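Local structure of naphthalene dioxygenase small subunit (Rhodococcus sp., 2B1X) at residues 16-21 with 35-40; 101-106 with 135-140; 139-144 with 150-155. The protein is the beta subunit of a Rieske non-heme iron naphthalene 1,2-dioxygenase, an oxidoreductase, and probably serves the complex mainly as a structural partner of the catalytic alpha subunit. All coordinates share one frame; numbering follows the deposited sequence.

Contact 1. Residues 16-21 with 35-40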
loop_
_atom_site.group_PDB
_atom_site.type_symbol
_atom_site.label_atom_id
_atom_site.label_comp_id
_atom_site.label_asym_id
_atom_site.label_seq_id
_atom_site.Cartn_x
_atom_site.Cartn_y
_atom_site.Cartn_z
ATOM N N THR B 16 -9.344 20.008 -26.933
ATOM C CA THR B 16 -9.489 18.734 -26.240
ATOM C C THR B 16 -8.733 17.644 -27.006
ATOM O O THR B 16 -7.933 16.930 -26.414
ATOM C CB THR B 16 -10.969 18.413 -26.010
ATOM O OG1 THR B 16 -11.540 19.461 -25.208
ATOM C CG2 THR B 16 -11.134 17.149 -25.142
ATOM N N GLU B 17 -8.920 17.592 -28.329
ATOM C CA GLU B 17 -8.223 16.621 -29.162
ATOM C C GLU B 17 -6.717 16.841 -29.097
ATOM O O GLU B 17 -5.951 15.883 -29.086
ATOM C CB GLU B 17 -8.762 16.611 -30.603
ATOM C CG GLU B 17 -10.143 15.928 -30.661
ATOM C CD GLU B 17 -10.724 15.730 -32.061
ATOM O OE1 GLU B 17 -10.329 16.449 -33.024
ATOM O OE2 GLU B 17 -11.621 14.849 -32.191
ATOM N N TRP B 18 -6.294 18.102 -29.036
ATOM C CA TRP B 18 -4.872 18.420 -28.937
ATOM C C TRP B 18 -4.308 17.854 -27.616
ATOM O O TRP B 18 -3.240 17.237 -27.591
ATOM C CB TRP B 18 -4.666 19.931 -29.055
ATOM C CG TRP B 18 -3.228 20.360 -29.176
ATOM C CD1 TRP B 18 -2.552 20.677 -30.338
ATOM C CD2 TRP B 18 -2.296 20.543 -28.105
ATOM N NE1 TRP B 18 -1.260 21.038 -30.039
ATOM C CE2 TRP B 18 -1.076 20.964 -28.679
ATOM C CE3 TRP B 18 -2.367 20.397 -26.708
ATOM C CZ2 TRP B 18 0.065 21.242 -27.905
ATOM C CZ3 TRP B 18 -1.235 20.657 -25.939
ATOM C CH2 TRP B 18 -0.033 21.080 -26.545
ATOM N N LEU B 19 -5.042 18.023 -26.526
ATOM C CA LEU B 19 -4.578 17.520 -25.234
ATOM C C LEU B 19 -4.449 16.005 -25.226
ATOM O O LEU B 19 -3.514 15.444 -24.631
ATOM C CB LEU B 19 -5.529 17.956 -24.108
ATOM C CG LEU B 19 -5.510 19.407 -23.659
ATOM C CD1 LEU B 19 -6.562 19.631 -22.620
ATOM C CD2 LEU B 19 -4.132 19.744 -23.091
ATOM N N TYR B 20 -5.386 15.329 -25.885
ATOM C CA TYR B 20 -5.354 13.869 -25.879
ATOM C C TYR B 20 -4.224 13.375 -26.776
ATOM O O TYR B 20 -3.605 12.368 -26.477
ATOM C CB TYR B 20 -6.698 13.269 -26.303
ATOM C CG TYR B 20 -7.867 13.575 -25.402
ATOM C CD1 TYR B 20 -9.163 13.391 -25.862
ATOM C CD2 TYR B 20 -7.697 13.972 -24.056
ATOM C CE1 TYR B 20 -10.260 13.626 -25.067
ATOM C CE2 TYR B 20 -8.823 14.208 -23.216
ATOM C CZ TYR B 20 -10.095 14.032 -23.742
ATOM O OH TYR B 20 -11.249 14.249 -22.992
ATOM N N MET B 21 -3.960 14.086 -27.865
ATOM C CA MET B 21 -2.822 13.778 -28.747
ATOM C C MET B 21 -1.482 13.990 -28.022
ATOM O O MET B 21 -0.529 13.234 -28.204
ATOM C CB MET B 21 -2.908 14.649 -30.003
ATOM C CG MET B 21 -1.676 14.613 -30.957
ATOM S SD MET B 21 -0.308 15.703 -30.408
ATOM C CE MET B 21 -0.993 17.382 -30.681
ATOM N N LEU B 35 8.272 17.521 -28.270
ATOM C CA LEU B 35 9.048 18.747 -28.224
ATOM C C LEU B 35 8.619 19.751 -29.315
ATOM O O LEU B 35 8.694 20.952 -29.105
ATOM C CB LEU B 35 10.551 18.440 -28.288
ATOM C CG LEU B 35 11.493 19.573 -27.852
ATOM C CD1 LEU B 35 11.226 20.000 -26.394
ATOM C CD2 LEU B 35 12.948 19.186 -28.066
ATOM N N ALA B 36 8.141 19.240 -30.453
ATOM C CA ALA B 36 7.644 20.063 -31.544
ATOM C C ALA B 36 6.322 20.789 -31.194
ATOM O O ALA B 36 5.924 21.715 -31.901
ATOM C CB ALA B 36 7.483 19.222 -32.823
ATOM N N LEU B 37 5.652 20.381 -30.109
ATOM C CA LEU B 37 4.406 21.037 -29.709
ATOM C C LEU B 37 4.639 22.261 -28.842
ATOM O O LEU B 37 3.689 22.945 -28.443
ATOM C CB LEU B 37 3.484 20.062 -28.967
ATOM C CG LEU B 37 3.154 18.755 -29.675
ATOM C CD1 LEU B 37 2.346 17.843 -28.732
ATOM C CD2 LEU B 37 2.429 19.018 -30.986
ATOM N N VAL B 38 5.894 22.550 -28.537
ATOM C CA VAL B 38 6.132 23.634 -27.606
ATOM C C VAL B 38 6.652 24.864 -28.279
ATOM O O VAL B 38 7.203 24.842 -29.363
ATOM C CB VAL B 38 7.025 23.266 -26.370
ATOM C CG1 VAL B 38 6.541 21.955 -25.707
ATOM C CG2 VAL B 38 8.505 23.217 -26.754
ATOM N N THR B 39 6.461 25.950 -27.578
ATOM C CA THR B 39 6.725 27.247 -28.090
ATOM C C THR B 39 8.152 27.671 -27.719
ATOM O O THR B 39 8.778 27.129 -26.791
ATOM C CB THR B 39 5.626 28.141 -27.489
ATOM O OG1 THR B 39 5.112 29.019 -28.495
ATOM C CG2 THR B 39 6.148 28.997 -26.352
ATOM N N GLU B 40 8.661 28.633 -28.475
ATOM C CA GLU B 40 10.007 29.168 -28.295
ATOM C C GLU B 40 10.196 29.878 -26.918
ATOM O O GLU B 40 11.285 29.866 -26.348
ATOM C CB GLU B 40 10.309 30.106 -29.475
ATOM C CG GLU B 40 9.781 29.635 -30.868
ATOM C CD GLU B 40 8.221 29.639 -31.096
ATOM O OE1 GLU B 40 7.458 30.416 -30.479
ATOM O OE2 GLU B 40 7.725 28.848 -31.942
#
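Trp-18 and Met-21 both hold CG anti to the backbone N (chi1 -171° and 171°), and from neighbouring turns of helix 10-27 they extend to the same residue, Leu-37. Met-21 then bends at chi2 and chi3, which folds its methyl CE back over one face of the Trp-18 indole, 3.6 Å above the ring plane and displaced toward the rim. Across the contact Met-21 and Leu-37 meet end to end: SD of Met-21 lies 3.8 Å from CD1 of Leu-37, while CE of Met-21 touches CD2 of Leu-37, also at 3.8 Å. Trp-18 touches the same leucine nearer its backbone. Its CZ2 sits 3.8 Å from CB of Leu-37, and the indole and the leucine pass alongside, heading opposite ways. A flexible thioether suits the place between a rigid ring and a branched leucine, since it can bend to touch both. Leu-37 belongs to a type I turn, closed by a 3.3 Å bond from Val-38 N to Leu-35 O. The indole also packs on Leu-142 and Met-151 of the sheet. Here the N-terminal helix packs on the turn leading into strand 38-39, in the cone-like alpha+beta fold of the NTF2 clan, whose N-terminal helices lie against a curved sheet.

Contact 2. Residues 101-106 with 135-140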
loop_
_atom_site.group_PDB
_atom_site.type_symbol
_atom_site.label_atom_id
_atom_site.label_comp_id
_atom_site.label_asym_id
_atom_site.label_seq_id
_atom_site.Cartn_x
_atom_site.Cartn_y
_atom_site.Cartn_z
ATOM N N ASN B 101 -11.804 16.600 -16.862
ATOM C CA ASN B 101 -12.268 17.904 -16.383
ATOM C C ASN B 101 -11.629 19.047 -17.222
ATOM O O ASN B 101 -11.097 20.000 -16.661
ATOM C CB ASN B 101 -11.880 18.121 -14.906
ATOM C CG ASN B 101 -12.611 17.203 -13.929
ATOM O OD1 ASN B 101 -13.318 17.685 -13.012
ATOM N ND2 ASN B 101 -12.423 15.907 -14.076
ATOM N N VAL B 102 -11.654 18.948 -18.546
ATOM C CA VAL B 102 -11.009 19.969 -19.400
ATOM C C VAL B 102 -11.814 21.265 -19.419
ATOM O O VAL B 102 -13.001 21.273 -19.776
ATOM C CB VAL B 102 -10.754 19.448 -20.816
ATOM C CG1 VAL B 102 -10.208 20.595 -21.778
ATOM C CG2 VAL B 102 -9.798 18.251 -20.797
ATOM N N ARG B 103 -11.200 22.361 -18.988
ATOM C CA ARG B 103 -11.848 23.678 -19.045
ATOM C C ARG B 103 -11.059 24.584 -19.982
ATOM O O ARG B 103 -9.823 24.692 -19.892
ATOM C CB ARG B 103 -11.969 24.314 -17.646
ATOM C CG ARG B 103 -12.874 23.536 -16.668
ATOM C CD ARG B 103 -12.360 23.529 -15.248
ATOM N NE ARG B 103 -11.352 22.480 -15.137
ATOM C CZ ARG B 103 -10.446 22.393 -14.175
ATOM N NH1 ARG B 103 -10.411 23.317 -13.217
ATOM N NH2 ARG B 103 -9.575 21.385 -14.173
ATOM N N VAL B 104 -11.768 25.226 -20.900
ATOM C CA VAL B 104 -11.128 26.122 -21.883
ATOM C C VAL B 104 -11.672 27.540 -21.728
ATOM O O VAL B 104 -12.878 27.747 -21.700
ATOM C CB VAL B 104 -11.360 25.634 -23.330
ATOM C CG1 VAL B 104 -10.657 26.550 -24.349
ATOM C CG2 VAL B 104 -10.889 24.194 -23.470
ATOM N N ALA B 105 -10.769 28.509 -21.611
ATOM C CA ALA B 105 -11.159 29.916 -21.552
ATOM C C ALA B 105 -10.314 30.716 -22.542
ATOM O O ALA B 105 -9.252 30.236 -22.945
ATOM C CB ALA B 105 -10.990 30.449 -20.137
ATOM N N THR B 106 -10.791 31.906 -22.942
ATOM C CA THR B 106 -9.997 32.800 -23.804
ATOM C C THR B 106 -8.763 33.321 -23.073
ATOM O O THR B 106 -8.789 33.522 -21.863
ATOM C CB THR B 106 -10.831 34.012 -24.392
ATOM O OG1 THR B 106 -11.601 34.653 -23.366
ATOM C CG2 THR B 106 -11.871 33.550 -25.412
ATOM N N SER B 135 -1.272 13.028 -8.869
ATOM C CA SER B 135 -2.537 13.711 -9.185
ATOM C C SER B 135 -2.292 15.207 -9.161
ATOM O O SER B 135 -1.517 15.689 -8.352
ATOM C CB SER B 135 -3.595 13.386 -8.156
ATOM O OG SER B 135 -4.708 14.273 -8.319
ATOM N N GLY B 136 -2.954 15.961 -10.015
ATOM C CA GLY B 136 -2.717 17.408 -10.000
ATOM C C GLY B 136 -3.549 18.165 -10.992
ATOM O O GLY B 136 -4.291 17.572 -11.783
ATOM N N GLU B 137 -3.389 19.480 -10.986
ATOM C CA GLU B 137 -4.049 20.300 -11.958
ATOM C C GLU B 137 -3.029 20.993 -12.853
ATOM O O GLU B 137 -2.041 21.545 -12.376
ATOM C CB GLU B 137 -4.975 21.302 -11.276
ATOM C CG GLU B 137 -5.865 22.044 -12.260
ATOM C CD GLU B 137 -6.889 22.926 -11.560
ATOM O OE1 GLU B 137 -6.478 23.880 -10.859
ATOM O OE2 GLU B 137 -8.109 22.665 -11.712
ATOM N N ARG B 138 -3.262 20.925 -14.158
ATOM C CA ARG B 138 -2.414 21.604 -15.137
ATOM C C ARG B 138 -3.157 22.805 -15.635
ATOM O O ARG B 138 -4.313 22.691 -16.056
ATOM C CB ARG B 138 -2.076 20.694 -16.322
ATOM C CG ARG B 138 -1.643 19.284 -15.916
ATOM C CD ARG B 138 -1.162 18.467 -17.119
ATOM N NE ARG B 138 -2.255 18.366 -18.082
ATOM C CZ ARG B 138 -2.194 17.722 -19.244
ATOM N NH1 ARG B 138 -1.090 17.075 -19.603
ATOM N NH2 ARG B 138 -3.271 17.714 -20.033
ATOM N N THR B 139 -2.500 23.955 -15.537
ATOM C CA THR B 139 -2.964 25.186 -16.141
ATOM C C THR B 139 -2.010 25.578 -17.253
ATOM O O THR B 139 -0.832 25.817 -16.987
ATOM C CB THR B 139 -3.075 26.289 -15.053
ATOM O OG1 THR B 139 -3.932 25.791 -14.015
ATOM C CG2 THR B 139 -3.833 27.519 -15.571
ATOM N N ASP B 140 -2.536 25.644 -18.486
ATOM C CA ASP B 140 -1.752 25.844 -19.704
ATOM C C ASP B 140 -2.162 27.129 -20.432
ATOM O O ASP B 140 -3.286 27.639 -20.292
ATOM C CB ASP B 140 -1.906 24.693 -20.717
ATOM C CG ASP B 140 -1.616 23.320 -20.134
ATOM O OD1 ASP B 140 -0.959 23.208 -19.056
ATOM O OD2 ASP B 140 -2.045 22.269 -20.689
#
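Arg-103 meets Glu-137 directly, its guanidinium steadied by the backbone carbonyl of Asn-101, where the segment begins. At Asn-101 the chain turns a corner, and its carbonyl O accepts two bonds from the arginine, from NE at 2.9 Å and from NH2 at 3.2 Å, both close to the guanidinium plane. Val-102 turns to the other side, where it packs on Thr-16 and Leu-19 of helix 10-27, an apolar place that suits a branched aliphatic side chain. Arg-103 itself bends at chi2 and chi3 (142° and -82°), which curls the guanidinium back beside Asn-101 and leaves its far end for Glu-137. There NH1 and NH2 grip OE2 of Glu-137 end-on, at 2.8 and 3.1 Å, both from the same face of the carboxylate; the two flat groups are turned 42° apart. Glu-137, extended beyond CG, crosses the arginine at about a right angle. An alanine in place of Arg-103 would take away the whole guanidinium and is likely to leave the Glu-137 carboxylate without this counter-charge and the Asn-101 carbonyl without its two side-chain bonds. NH1 of Arg-103 also forms a salt bridge with Glu-24 of a neighbouring subunit, another copy of this protein. Strand 112-124 runs between the two segments, which makes this a salt bridge that reaches over an intervening strand, in the antiparallel part of the mixed sheet, at a subunit interface.

Contact 3. Residues 139-144 with 150-155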
loop_
_atom_site.group_PDB
_atom_site.type_symbol
_atom_site.label_atom_id
_atom_site.label_comp_id
_atom_site.label_asym_id
_atom_site.label_seq_id
_atom_site.Cartn_x
_atom_site.Cartn_y
_atom_site.Cartn_z
ATOM N N THR B 139 -2.500 23.955 -15.537
ATOM C CA THR B 139 -2.964 25.186 -16.141
ATOM C C THR B 139 -2.010 25.578 -17.253
ATOM O O THR B 139 -0.832 25.817 -16.987
ATOM C CB THR B 139 -3.075 26.289 -15.053
ATOM O OG1 THR B 139 -3.932 25.791 -14.015
ATOM C CG2 THR B 139 -3.833 27.519 -15.571
ATOM N N ASP B 140 -2.536 25.644 -18.486
ATOM C CA ASP B 140 -1.752 25.844 -19.704
ATOM C C ASP B 140 -2.162 27.129 -20.432
ATOM O O ASP B 140 -3.286 27.639 -20.292
ATOM C CB ASP B 140 -1.906 24.693 -20.717
ATOM C CG ASP B 140 -1.616 23.320 -20.134
ATOM O OD1 ASP B 140 -0.959 23.208 -19.056
ATOM O OD2 ASP B 140 -2.045 22.269 -20.689
ATOM N N VAL B 141 -1.222 27.644 -21.193
ATOM C CA VAL B 141 -1.526 28.634 -22.226
ATOM C C VAL B 141 -1.182 27.970 -23.551
ATOM O O VAL B 141 -0.042 27.573 -23.783
ATOM C CB VAL B 141 -0.757 29.956 -22.008
ATOM C CG1 VAL B 141 -1.044 30.990 -23.145
ATOM C CG2 VAL B 141 -1.125 30.525 -20.646
ATOM N N LEU B 142 -2.199 27.814 -24.387
ATOM C CA LEU B 142 -2.028 27.319 -25.752
ATOM C C LEU B 142 -2.145 28.472 -26.752
ATOM O O LEU B 142 -2.971 29.371 -26.571
ATOM C CB LEU B 142 -3.086 26.264 -26.056
ATOM C CG LEU B 142 -2.756 24.780 -25.889
ATOM C CD1 LEU B 142 -1.641 24.462 -24.872
ATOM C CD2 LEU B 142 -4.029 24.007 -25.604
ATOM N N ARG B 143 -1.326 28.428 -27.802
ATOM C CA ARG B 143 -1.305 29.444 -28.844
ATOM C C ARG B 143 -1.612 28.801 -30.183
ATOM O O ARG B 143 -1.032 27.769 -30.507
ATOM C CB ARG B 143 0.076 30.086 -28.931
ATOM C CG ARG B 143 0.328 31.141 -27.884
ATOM C CD ARG B 143 1.015 32.384 -28.418
ATOM N NE ARG B 143 2.444 32.170 -28.531
ATOM C CZ ARG B 143 3.351 32.478 -27.610
ATOM N NH1 ARG B 143 3.004 33.049 -26.468
ATOM N NH2 ARG B 143 4.629 32.220 -27.853
ATOM N N ARG B 144 -2.507 29.411 -30.963
ATOM C CA ARG B 144 -2.766 28.961 -32.335
ATOM C C ARG B 144 -1.494 29.026 -33.158
ATOM O O ARG B 144 -0.716 29.958 -33.024
ATOM C CB ARG B 144 -3.848 29.808 -33.012
ATOM C CG ARG B 144 -5.264 29.389 -32.677
ATOM C CD ARG B 144 -6.284 29.794 -33.729
ATOM N NE ARG B 144 -7.627 29.964 -33.171
ATOM C CZ ARG B 144 -8.518 28.983 -33.044
ATOM N NH1 ARG B 144 -8.215 27.736 -33.425
ATOM N NH2 ARG B 144 -9.718 29.254 -32.529
ATOM N N LEU B 150 0.281 25.382 -30.194
ATOM C CA LEU B 150 1.539 25.160 -29.503
ATOM C C LEU B 150 1.362 25.563 -28.059
ATOM O O LEU B 150 0.593 26.484 -27.745
ATOM C CB LEU B 150 2.649 26.014 -30.103
ATOM C CG LEU B 150 3.659 25.465 -31.114
ATOM C CD1 LEU B 150 3.171 24.256 -31.899
ATOM C CD2 LEU B 150 4.088 26.586 -32.051
ATOM N N MET B 151 2.106 24.885 -27.191
ATOM C CA MET B 151 2.067 25.179 -25.775
ATOM C C MET B 151 3.129 26.201 -25.413
ATOM O O MET B 151 4.323 25.939 -25.530
ATOM C CB MET B 151 2.276 23.908 -24.954
ATOM C CG MET B 151 2.055 24.098 -23.444
ATOM S SD MET B 151 1.930 22.526 -22.633
ATOM C CE MET B 151 3.724 22.049 -22.630
ATOM N N ALA B 152 2.664 27.334 -24.914
ATOM C CA ALA B 152 3.527 28.410 -24.469
ATOM C C ALA B 152 3.837 28.308 -22.992
ATOM O O ALA B 152 4.889 28.760 -22.557
ATOM C CB ALA B 152 2.887 29.769 -24.772
ATOM N N LYS B 153 2.916 27.718 -22.224
ATOM C CA LYS B 153 3.055 27.672 -20.767
ATOM C C LYS B 153 2.314 26.488 -20.180
ATOM O O LYS B 153 1.256 26.114 -20.665
ATOM C CB LYS B 153 2.546 28.978 -20.132
ATOM C CG LYS B 153 2.873 29.153 -18.638
ATOM C CD LYS B 153 2.243 30.437 -18.085
ATOM C CE LYS B 153 2.251 30.463 -16.568
ATOM N NZ LYS B 153 3.596 30.803 -16.011
ATOM N N ARG B 154 2.881 25.904 -19.131
ATOM C CA ARG B 154 2.169 24.934 -18.323
ATOM C C ARG B 154 2.659 25.028 -16.888
ATOM O O ARG B 154 3.885 25.056 -16.635
ATOM C CB ARG B 154 2.358 23.515 -18.855
ATOM C CG ARG B 154 1.809 22.451 -17.890
ATOM C CD ARG B 154 1.700 21.049 -18.481
ATOM N NE ARG B 154 0.608 20.982 -19.456
ATOM C CZ ARG B 154 0.555 20.107 -20.447
ATOM N NH1 ARG B 154 1.559 19.262 -20.623
ATOM N NH2 ARG B 154 -0.478 20.105 -21.277
ATOM N N VAL B 155 1.703 25.070 -15.962
ATOM C CA VAL B 155 1.990 24.905 -14.543
ATOM C C VAL B 155 1.300 23.622 -14.062
ATOM O O VAL B 155 0.061 23.491 -14.173
ATOM C CB VAL B 155 1.435 26.118 -13.738
ATOM C CG1 VAL B 155 1.607 25.915 -12.219
ATOM C CG2 VAL B 155 2.039 27.445 -14.195
HETATM O O HOH W 1 -2.389 24.581 -12.135
#
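Val-141 O is held by two amides of the facing strand, Ala-152 N at 2.9 Å and, weakly, Lys-153 N at 3.3 Å. Two residues opposite one mark a classic beta bulge, and past it the register shifts by one: Val-141 pairs with Lys-153, but Leu-142 with Met-151. The extra residue is Ala-152, whose small methyl lies over one face of the Arg-143 guanidinium, 3.7 Å from NH1 of Arg-143; that guanidinium is itself salt-bridged to Asp-41 and Glu-112. The bulge sits within the antiparallel hairpin of strands 132-145 and 148-158, which forms part of the curved sheet of this NTF2-clan fold. On the other side of the bulge from Leu-142, Asp-140 and Arg-154 form a non-hydrogen-bonded pair whose side chains run alongside each other in one direction. Arg-154 grips the carboxylate side-on, NE to OD1 of Asp-140 at 2.8 Å and NH2 to OD2 of Asp-140 at 2.7 Å. Both donors come from above the carboxylate plane, which stands 48° from the guanidinium. Arg-154 starts out extended (chi1 171°, CG opposite the backbone N) and then bends at chi3, which brings its guanidinium under the thioether of Met-151, the SD 3.5 Å above its centre. For buried charges such pairing is apt, and Glu-22 gives Arg-154 a second carboxylate. On the same face CD1 of Leu-142 rests 4.0 Å from CB of Met-151.

Overall arrangement
From the N terminus, contact 1 comes first, joining helix 10-27 to the turn at Leu-37 and closing a short loop of mostly helical residues. The chain then runs on to strand 94-106, where contact 2 opens; it closes after strand 112-124, on strand 132-145. Contact 3 begins where contact 2 ends, sharing Thr-139 and Asp-140, and closes the tight hairpin with strand 148-158. Contact 1 closes before the others open, and contacts 2 and 3 are chained through their shared residues, neither one inside the other. In space they adjoin: Leu-19 packs against Val-102 and Arg-138, tying the helix to the strands of contact 2, while probable backbone hydrogen bonds of Leu-37 and Thr-39 with Met-151 bring segment 35-40 to the strand of contact 3.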